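Local coordinates for protein BrkA translocator (Bordetella pertussis, PDB 3QQ2) that forms the outer-membrane pore through which the passenger domain of BrkA, a protein that inhibits the classical complement pathway, reaches the cell surface, at residues R26-R31 with S275-Y280; V162-T167 with T186-R191; G204-Q209 with A250-G255. The protein carries 1 engineered substitution. All blocks are in the same frame, centred on the assembly; numbering follows the deposited sequence.

Contact 1 of 3, residues R26-R31 with S275-Y280; sequences RTFSER and SFHAGY
Arg26 opens the pairing opposite Gly279, in a non-hydrogen-bonded pair where the glycine brings no side chain and the two CA atoms face each other. With CG turned between N and C of its own backbone (chi1 71°), the extended arginine chain runs beside His277, pointing the same way. Arg26 NH1 lies 3.7 Å from His277 CD2, which sits at the edge of the guanidinium, near its plane, while Arg26 NE is held by a salt bridge to Glu50. Thr27 and Ala278 are a hydrogen-bonded pair: Thr27 N reaches Ala278 O at 3.0 Å, and Ala278 N returns a bond of 3.2 Å to Thr27 O. On the opposite face from Arg26, Thr27 CG2 touches Ala278 CB at 3.8 Å, leaving OG1 to bond Gly48 O. Phe28 brings only the root of its side chain to His277, CB lying by CD2; the phenyl ring leads away from the partner strand. At Ser29 the exchange with Phe276 repeats, Phe276 N to Ser29 O measuring 2.9 Å. Glu30 finishes with the one side-chain hydrogen bond between the two segments: Ser275 OG donates to Glu30 OE1 at 2.6 Å, using the carboxylate's anti lone pair. Arg26, Phe28, Glu30, Ser275 and His277 line the pore side, whereas Phe276, whose ring meets those of Trp274 and Tyr262, lies on the outer surface, which probably faces lipid. This seam joins the first strand, 21-34, to the last, 271-282, and so closes the barrel; strand 42-57 flanks it on one side and strand 256-267 on the other.

Contact 2 of 3, residues V162-T167 with T186-R191; sequences VMLWRT and TATLGR
Met163 N gives its hydrogen to Leu189 O at 2.7 Å, and Leu189 N repays it to Met163 O over the same distance. Leu189 O also takes a CA-H contact from Val162, so two neighbouring residues converge on one oxygen. Two positions along, Trp165 and Ala187 trade an equivalent pair of bonds, with Ala187 N 2.8 Å from Trp165 O. Between these hydrogen-bonded pairs, Leu164 faces Thr188 without a backbone bond. The two segments are antiparallel neighbouring strands of the autotransporter beta-barrel.

The face carrying Met163, Trp165, Ala187 and Leu189 turns inward to the pore. Trp165 dominates it. Its CG stands between its backbone N and carbonyl carbon (chi1 64°), which lets the indole reach across to the partner strand, so that one of its faces lies over Ala187. There Ala187 CB sits 3.5 Å above the Trp165 ring plane, displaced toward the rim, and touches Trp165 CZ2 at 3.8 Å. The same ring has Leu189 at its edge, Leu189 CD1 lying 4.2 Å from Trp165 NE1. Met163 and Leu189 run side by side, meeting at their CB atoms, before the methionine chain bends at chi2 and leads off toward Ala139 and Ser141.

On the outward face the partners also travel alongside each other. Leu164 lays CD2 against Thr188 OG1, and the aliphatic part of Arg166, at CG, rests on Thr186 CB.

Strand 154-173 has strand 186-201 at one edge and strand 130-149 at the other, where Leu164 bonds to Trp140 through the backbone; beyond strand 186-201 lies strand 207-221, whose Lys221 and Glu219 touch Ala187 and Leu189.

Contact 3 of 3, residues G204-Q209 with A250-G255; sequences GGNIVQ and AALGKG
Ile207 and Ala251 make the firm part of this contact, a hydrogen-bonded antiparallel pair. Ile207 N donates to Ala251 O at 2.9 Å. The return bond, from Ala251 N to Ile207 O, has the same length, and Ile207 CB and Ala251 CB sit 3.9 Å apart on one face. Ala251 O is shared, for Asn206 CA lies 3.4 Å from Ala251 O in a CA-H contact. On the other face, Ala250 CB comes 3.5 Å from Ile207 O.

These strands, 207-221 and 241-252, are neighbouring staves of the autotransporter beta-barrel, caught where one begins and the other ends. The bend at 253-255 leads straight into strand 256-267, a short turn of the kind found at the periplasmic rim of outer-membrane barrels; the chain's last residues lie nearby, and Gly255 bonds to Ser283 through the backbone.

Toward that rim the grip slackens. Asn206 is already outside the regular strand, and with CG anti to its carbonyl carbon (chi1 -59°) its amide lies obliquely across Leu252, Leu252 CD1 touching Asn206 CG at 3.6 Å and approaching ND2 equally closely. Asn206 OD1 takes a weak hydrogen bond from Gly253 N, long at 3.3 Å and bent to 130°. Past Asn206 and Gly253 the two segments diverge on the exposed side.

All three contacts are antiparallel strand pairings in the wall of one barrel, and all three are surface contacts, yet their chemistry follows their place. Contacts 1 and 2 lie nearer the centre of the chain (about 9 and 12 Å from it, centre to centre) than contact 3 (about 25 Å), and both present side chains to the pore: mostly charged and polar at the closing seam, largely apolar with a tryptophan in contact 2. Contact 3 is at the end of the barrel, its centre about 35 Å from that of contact 2, and its pairing frays into turns. Contacts 2 and 3 are tied through adjacent strands 186-201 and 207-221, while contact 1 encloses both along the chain.

Contact 1 of 3, residues R26-R31 with S275-Y280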
loop_
_atom_site.group_PDB
_atom_site.type_symbol
_atom_site.label_atom_id
_atom_site.label_comp_id
_atom_site.label_asym_id
_atom_site.label_seq_id
_atom_site.Cartn_x
_atom_site.Cartn_y
_atom_site.Cartn_z
ATOM N N ARG A 26 -2.152 -35.304 -8.356
ATOM C CA ARG A 26 -2.217 -35.184 -6.897
ATOM C C ARG A 26 -2.925 -33.934 -6.467
ATOM O O ARG A 26 -2.602 -32.843 -6.919
ATOM C CB ARG A 26 -0.831 -35.259 -6.250
ATOM C CG ARG A 26 0.055 -34.048 -6.471
ATOM C CD ARG A 26 1.327 -34.204 -5.641
ATOM N NE ARG A 26 1.912 -32.927 -5.234
ATOM C CZ ARG A 26 1.566 -32.270 -4.137
ATOM N NH1 ARG A 26 0.625 -32.756 -3.334
ATOM N NH2 ARG A 26 2.152 -31.126 -3.838
ATOM N N THR A 27 -3.900 -34.106 -5.593
ATOM C CA THR A 27 -4.550 -32.971 -4.978
ATOM C C THR A 27 -4.089 -32.837 -3.518
ATOM O O THR A 27 -3.469 -33.749 -2.977
ATOM C CB THR A 27 -6.072 -33.080 -5.102
ATOM O OG1 THR A 27 -6.655 -31.933 -4.501
ATOM C CG2 THR A 27 -6.600 -34.324 -4.391
ATOM N N PHE A 28 -4.376 -31.699 -2.894
ATOM C CA PHE A 28 -3.999 -31.452 -1.496
ATOM C C PHE A 28 -4.673 -30.217 -0.953
ATOM O O PHE A 28 -5.111 -29.349 -1.716
ATOM C CB PHE A 28 -2.490 -31.277 -1.346
ATOM C CG PHE A 28 -1.958 -30.008 -1.957
ATOM C CD1 PHE A 28 -1.716 -29.919 -3.326
ATOM C CD2 PHE A 28 -1.687 -28.903 -1.170
ATOM C CE1 PHE A 28 -1.225 -28.748 -3.894
ATOM C CE2 PHE A 28 -1.192 -27.736 -1.746
ATOM C CZ PHE A 28 -0.968 -27.662 -3.107
ATOM N N SER A 29 -4.710 -30.123 0.371
ATOM C CA SER A 29 -5.366 -29.025 1.051
ATOM C C SER A 29 -4.951 -28.971 2.518
ATOM O O SER A 29 -5.087 -29.940 3.243
ATOM C CB SER A 29 -6.866 -29.201 0.945
ATOM O OG SER A 29 -7.517 -28.290 1.791
ATOM N N GLU A 30 -4.459 -27.831 2.969
ATOM C CA GLU A 30 -3.898 -27.752 4.306
ATOM C C GLU A 30 -4.321 -26.477 4.987
ATOM O O GLU A 30 -4.122 -25.413 4.422
ATOM C CB GLU A 30 -2.381 -27.797 4.192
ATOM C CG GLU A 30 -1.648 -27.460 5.441
ATOM C CD GLU A 30 -0.206 -27.888 5.376
ATOM O OE1 GLU A 30 0.058 -29.117 5.463
ATOM O OE2 GLU A 30 0.665 -26.989 5.250
ATOM N N ARG A 31 -4.897 -26.559 6.186
ATOM C CA ARG A 31 -5.224 -25.331 6.927
ATOM C C ARG A 31 -4.157 -24.907 7.917
ATOM O O ARG A 31 -3.863 -25.615 8.884
ATOM C CB ARG A 31 -6.585 -25.379 7.628
ATOM C CG ARG A 31 -6.996 -24.004 8.159
ATOM C CD ARG A 31 -8.354 -24.028 8.842
ATOM N NE ARG A 31 -8.757 -22.704 9.301
ATOM C CZ ARG A 31 -9.056 -21.693 8.486
ATOM N NH1 ARG A 31 -9.412 -20.510 8.981
ATOM N NH2 ARG A 31 -8.988 -21.855 7.167
ATOM N N SER A 275 -4.290 -31.305 7.210
ATOM C CA SER A 275 -3.565 -31.246 5.969
ATOM C C SER A 275 -3.753 -32.588 5.273
ATOM O O SER A 275 -3.223 -33.612 5.732
ATOM C CB SER A 275 -2.088 -30.996 6.260
ATOM O OG SER A 275 -1.253 -31.351 5.159
ATOM N N PHE A 276 -4.510 -32.573 4.175
ATOM C CA PHE A 276 -4.821 -33.771 3.382
ATOM C C PHE A 276 -4.055 -33.788 2.068
ATOM O O PHE A 276 -3.865 -32.751 1.452
ATOM C CB PHE A 276 -6.317 -33.834 3.086
ATOM C CG PHE A 276 -7.191 -33.706 4.309
ATOM C CD1 PHE A 276 -7.925 -32.541 4.542
ATOM C CD2 PHE A 276 -7.286 -34.753 5.240
ATOM C CE1 PHE A 276 -8.744 -32.412 5.693
ATOM C CE2 PHE A 276 -8.107 -34.638 6.394
ATOM C CZ PHE A 276 -8.835 -33.471 6.618
ATOM N N HIS A 277 -3.589 -34.965 1.669
ATOM C CA HIS A 277 -3.011 -35.205 0.350
ATOM C C HIS A 277 -3.639 -36.483 -0.189
ATOM O O HIS A 277 -3.757 -37.477 0.527
ATOM C CB HIS A 277 -1.498 -35.435 0.419
ATOM C CG HIS A 277 -0.692 -34.252 0.863
ATOM N ND1 HIS A 277 -0.100 -34.178 2.111
ATOM C CD2 HIS A 277 -0.324 -33.122 0.212
ATOM C CE1 HIS A 277 0.565 -33.037 2.222
ATOM N NE2 HIS A 277 0.445 -32.379 1.082
ATOM N N ALA A 278 -4.043 -36.455 -1.450
ATOM C CA ALA A 278 -4.542 -37.642 -2.144
ATOM C C ALA A 278 -3.788 -37.681 -3.440
ATOM O O ALA A 278 -3.516 -36.635 -4.016
ATOM C CB ALA A 278 -6.012 -37.524 -2.414
ATOM N N GLY A 279 -3.430 -38.865 -3.903
ATOM C CA GLY A 279 -2.678 -38.959 -5.145
ATOM C C GLY A 279 -2.966 -40.232 -5.898
ATOM O O GLY A 279 -3.140 -41.273 -5.262
ATOM N N TYR A 280 -3.018 -40.145 -7.233
ATOM C CA TYR A 280 -3.174 -41.309 -8.100
ATOM C C TYR A 280 -2.056 -41.401 -9.135
ATOM O O TYR A 280 -1.686 -40.396 -9.725
ATOM C CB TYR A 280 -4.532 -41.293 -8.830
ATOM C CG TYR A 280 -4.589 -42.289 -9.993
ATOM C CD1 TYR A 280 -4.091 -41.952 -11.258
ATOM C CD2 TYR A 280 -5.097 -43.575 -9.822
ATOM C CE1 TYR A 280 -4.113 -42.865 -12.316
ATOM C CE2 TYR A 280 -5.124 -44.487 -10.886
ATOM C CZ TYR A 280 -4.630 -44.114 -12.123
ATOM O OH TYR A 280 -4.638 -44.999 -13.164
#

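Contact 2 of 3, residues V162-T167 with T186-R191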
loop_
_atom_site.group_PDB
_atom_site.type_symbol
_atom_site.label_atom_id
_atom_site.label_comp_id
_atom_site.label_asym_id
_atom_site.label_seq_id
_atom_site.Cartn_x
_atom_site.Cartn_y
_atom_site.Cartn_z
ATOM N N VAL A 162 15.333 -30.856 2.323
ATOM C CA VAL A 162 15.637 -29.431 2.275
ATOM C C VAL A 162 14.797 -28.785 1.152
ATOM O O VAL A 162 14.578 -29.384 0.114
ATOM C CB VAL A 162 17.169 -29.186 2.133
ATOM C CG1 VAL A 162 17.862 -30.414 1.568
ATOM C CG2 VAL A 162 17.473 -27.961 1.272
ATOM N N MET A 163 14.303 -27.581 1.390
ATOM C CA MET A 163 13.471 -26.879 0.419
ATOM C C MET A 163 13.905 -25.403 0.326
ATOM O O MET A 163 14.101 -24.745 1.345
ATOM C CB MET A 163 11.999 -27.028 0.813
ATOM C CG MET A 163 11.051 -25.975 0.284
ATOM S SD MET A 163 10.026 -26.590 -1.061
ATOM C CE MET A 163 8.979 -25.163 -1.346
ATOM N N LEU A 164 14.098 -24.904 -0.897
ATOM C CA LEU A 164 14.441 -23.496 -1.132
ATOM C C LEU A 164 13.358 -22.877 -1.983
ATOM O O LEU A 164 12.896 -23.496 -2.930
ATOM C CB LEU A 164 15.794 -23.335 -1.848
ATOM C CG LEU A 164 17.117 -23.998 -1.388
ATOM C CD1 LEU A 164 18.362 -23.299 -1.985
ATOM C CD2 LEU A 164 17.272 -24.103 0.140
ATOM N N TRP A 165 12.926 -21.671 -1.650
ATOM C CA TRP A 165 12.049 -20.971 -2.565
ATOM C C TRP A 165 12.099 -19.459 -2.473
ATOM O O TRP A 165 12.380 -18.913 -1.399
ATOM C CB TRP A 165 10.625 -21.464 -2.423
ATOM C CG TRP A 165 10.036 -21.204 -1.140
ATOM C CD1 TRP A 165 10.021 -22.034 -0.086
ATOM C CD2 TRP A 165 9.336 -20.025 -0.747
ATOM N NE1 TRP A 165 9.358 -21.455 0.965
ATOM C CE2 TRP A 165 8.921 -20.216 0.582
ATOM C CE3 TRP A 165 9.030 -18.812 -1.386
ATOM C CZ2 TRP A 165 8.211 -19.241 1.299
ATOM C CZ3 TRP A 165 8.315 -17.840 -0.676
ATOM C CH2 TRP A 165 7.916 -18.063 0.650
ATOM N N ARG A 166 11.830 -18.800 -3.607
ATOM C CA ARG A 166 11.751 -17.355 -3.652
ATOM C C ARG A 166 10.463 -16.865 -4.248
ATOM O O ARG A 166 9.949 -17.405 -5.206
ATOM C CB ARG A 166 12.936 -16.694 -4.363
ATOM C CG ARG A 166 13.202 -15.280 -3.747
ATOM C CD ARG A 166 13.688 -14.172 -4.705
ATOM N NE ARG A 166 15.148 -14.036 -4.738
ATOM C CZ ARG A 166 15.931 -14.426 -5.750
ATOM N NH1 ARG A 166 15.417 -14.983 -6.850
ATOM N NH2 ARG A 166 17.242 -14.243 -5.670
ATOM N N THR A 167 9.965 -15.800 -3.659
ATOM C CA THR A 167 8.837 -15.062 -4.153
ATOM C C THR A 167 9.396 -13.728 -4.630
ATOM O O THR A 167 10.421 -13.274 -4.107
ATOM C CB THR A 167 7.820 -14.923 -3.013
ATOM O OG1 THR A 167 6.605 -15.565 -3.402
ATOM C CG2 THR A 167 7.568 -13.456 -2.584
ATOM N N THR A 186 12.329 -14.785 0.617
ATOM C CA THR A 186 13.132 -15.873 0.056
ATOM C C THR A 186 13.485 -16.832 1.203
ATOM O O THR A 186 14.206 -16.446 2.119
ATOM C CB THR A 186 14.415 -15.319 -0.646
ATOM O OG1 THR A 186 15.411 -16.337 -0.753
ATOM C CG2 THR A 186 15.015 -14.160 0.121
ATOM N N ALA A 187 12.985 -18.072 1.151
ATOM C CA ALA A 187 12.985 -18.974 2.340
ATOM C C ALA A 187 13.529 -20.415 2.204
ATOM O O ALA A 187 13.097 -21.173 1.332
ATOM C CB ALA A 187 11.572 -19.019 2.961
ATOM N N THR A 188 14.430 -20.789 3.116
ATOM C CA THR A 188 14.872 -22.185 3.303
ATOM C C THR A 188 14.000 -23.010 4.279
ATOM O O THR A 188 13.491 -22.479 5.259
ATOM C CB THR A 188 16.353 -22.240 3.739
ATOM O OG1 THR A 188 17.186 -22.133 2.578
ATOM C CG2 THR A 188 16.680 -23.545 4.451
ATOM N N LEU A 189 13.805 -24.294 3.959
ATOM C CA LEU A 189 13.197 -25.288 4.850
ATOM C C LEU A 189 14.089 -26.484 4.966
ATOM O O LEU A 189 14.683 -26.921 3.974
ATOM C CB LEU A 189 11.841 -25.782 4.349
ATOM C CG LEU A 189 10.596 -25.069 4.879
ATOM C CD1 LEU A 189 10.545 -23.610 4.378
ATOM C CD2 LEU A 189 9.301 -25.823 4.544
ATOM N N GLY A 190 14.188 -26.980 6.203
ATOM C CA GLY A 190 14.738 -28.306 6.526
ATOM C C GLY A 190 13.568 -29.155 6.995
ATOM O O GLY A 190 12.644 -28.626 7.628
ATOM N N ARG A 191 13.566 -30.447 6.663
ATOM C CA ARG A 191 12.561 -31.354 7.223
ATOM C C ARG A 191 13.019 -32.794 7.538
ATOM O O ARG A 191 13.530 -33.521 6.678
ATOM C CB ARG A 191 11.273 -31.327 6.418
ATOM C CG ARG A 191 10.184 -32.246 6.971
ATOM C CD ARG A 191 8.825 -31.538 7.125
ATOM N NE ARG A 191 8.071 -31.303 5.878
ATOM C CZ ARG A 191 8.283 -30.285 5.045
ATOM N NH1 ARG A 191 9.246 -29.407 5.293
ATOM N NH2 ARG A 191 7.540 -30.142 3.950
#

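Contact 3 of 3, residues G204-Q209 with A250-G255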
loop_
_atom_site.group_PDB
_atom_site.type_symbol
_atom_site.label_atom_id
_atom_site.label_comp_id
_atom_site.label_asym_id
_atom_site.label_seq_id
_atom_site.Cartn_x
_atom_site.Cartn_y
_atom_site.Cartn_z
ATOM N N GLY A 204 -5.154 -61.778 -4.610
ATOM C CA GLY A 204 -5.188 -61.252 -5.980
ATOM C C GLY A 204 -3.850 -60.661 -6.380
ATOM O O GLY A 204 -2.963 -61.353 -6.856
ATOM N N GLY A 205 -3.685 -59.371 -6.186
ATOM C CA GLY A 205 -2.398 -58.770 -6.482
ATOM C C GLY A 205 -2.203 -57.508 -5.684
ATOM O O GLY A 205 -1.076 -57.026 -5.539
ATOM N N ASN A 206 -3.309 -56.994 -5.149
ATOM C CA ASN A 206 -3.338 -55.708 -4.449
ATOM C C ASN A 206 -2.286 -55.503 -3.335
ATOM O O ASN A 206 -1.847 -56.464 -2.703
ATOM C CB ASN A 206 -4.785 -55.398 -3.996
ATOM C CG ASN A 206 -5.784 -55.341 -5.192
ATOM O OD1 ASN A 206 -5.396 -55.551 -6.343
ATOM N ND2 ASN A 206 -7.057 -55.051 -4.907
ATOM N N ILE A 207 -1.859 -54.251 -3.144
ATOM C CA ILE A 207 -0.967 -53.870 -2.035
ATOM C C ILE A 207 -1.521 -52.688 -1.281
ATOM O O ILE A 207 -1.442 -51.572 -1.763
ATOM C CB ILE A 207 0.446 -53.549 -2.560
ATOM C CG1 ILE A 207 1.102 -54.808 -3.127
ATOM C CG2 ILE A 207 1.301 -52.947 -1.456
ATOM C CD1 ILE A 207 2.375 -54.539 -3.897
ATOM N N VAL A 208 -2.097 -52.936 -0.107
ATOM C CA VAL A 208 -2.418 -51.838 0.814
ATOM C C VAL A 208 -1.203 -51.690 1.693
ATOM O O VAL A 208 -0.673 -52.682 2.182
ATOM C CB VAL A 208 -3.679 -52.093 1.687
ATOM C CG1 VAL A 208 -4.020 -50.864 2.498
ATOM C CG2 VAL A 208 -4.858 -52.406 0.823
ATOM N N GLN A 209 -0.753 -50.458 1.874
ATOM C CA GLN A 209 0.451 -50.199 2.651
ATOM C C GLN A 209 0.314 -48.997 3.575
ATOM O O GLN A 209 0.847 -47.921 3.271
ATOM C CB GLN A 209 1.646 -49.997 1.721
ATOM C CG GLN A 209 2.982 -50.193 2.395
ATOM C CD GLN A 209 4.035 -49.251 1.884
ATOM O OE1 GLN A 209 5.006 -49.675 1.265
ATOM N NE2 GLN A 209 3.858 -47.962 2.149
ATOM N N ALA A 250 -1.916 -47.600 -1.812
ATOM C CA ALA A 250 -2.283 -48.863 -2.467
ATOM C C ALA A 250 -1.755 -48.959 -3.883
ATOM O O ALA A 250 -1.754 -47.977 -4.605
ATOM C CB ALA A 250 -3.815 -49.077 -2.463
ATOM N N ALA A 251 -1.272 -50.151 -4.234
ATOM C CA ALA A 251 -1.019 -50.592 -5.617
ATOM C C ALA A 251 -2.162 -51.518 -5.948
ATOM O O ALA A 251 -2.206 -52.649 -5.480
ATOM C CB ALA A 251 0.309 -51.346 -5.743
ATOM N N LEU A 252 -3.113 -51.028 -6.724
ATOM C CA LEU A 252 -4.249 -51.847 -7.076
ATOM C C LEU A 252 -4.035 -52.408 -8.454
ATOM O O LEU A 252 -4.135 -51.683 -9.439
ATOM C CB LEU A 252 -5.548 -51.043 -7.009
ATOM C CG LEU A 252 -6.316 -51.117 -5.684
ATOM C CD1 LEU A 252 -5.541 -51.847 -4.576
ATOM C CD2 LEU A 252 -6.746 -49.717 -5.254
ATOM N N GLY A 253 -3.718 -53.696 -8.511
ATOM C CA GLY A 253 -3.486 -54.403 -9.770
ATOM C C GLY A 253 -3.950 -53.780 -11.078
ATOM O O GLY A 253 -5.062 -53.270 -11.174
ATOM N N LYS A 254 -3.080 -53.878 -12.082
ATOM C CA LYS A 254 -3.246 -53.319 -13.441
ATOM C C LYS A 254 -2.852 -51.860 -13.535
ATOM O O LYS A 254 -3.566 -51.036 -14.101
ATOM C CB LYS A 254 -4.612 -53.613 -14.067
ATOM C CG LYS A 254 -4.595 -54.957 -14.768
ATOM C CD LYS A 254 -5.965 -55.403 -15.285
ATOM C CE LYS A 254 -6.048 -56.909 -15.280
ATOM N NZ LYS A 254 -5.573 -57.400 -13.937
ATOM N N GLY A 255 -1.690 -51.570 -12.958
ATOM C CA GLY A 255 -1.032 -50.294 -13.124
ATOM C C GLY A 255 -1.522 -49.163 -12.253
ATOM O O GLY A 255 -0.905 -48.112 -12.245
#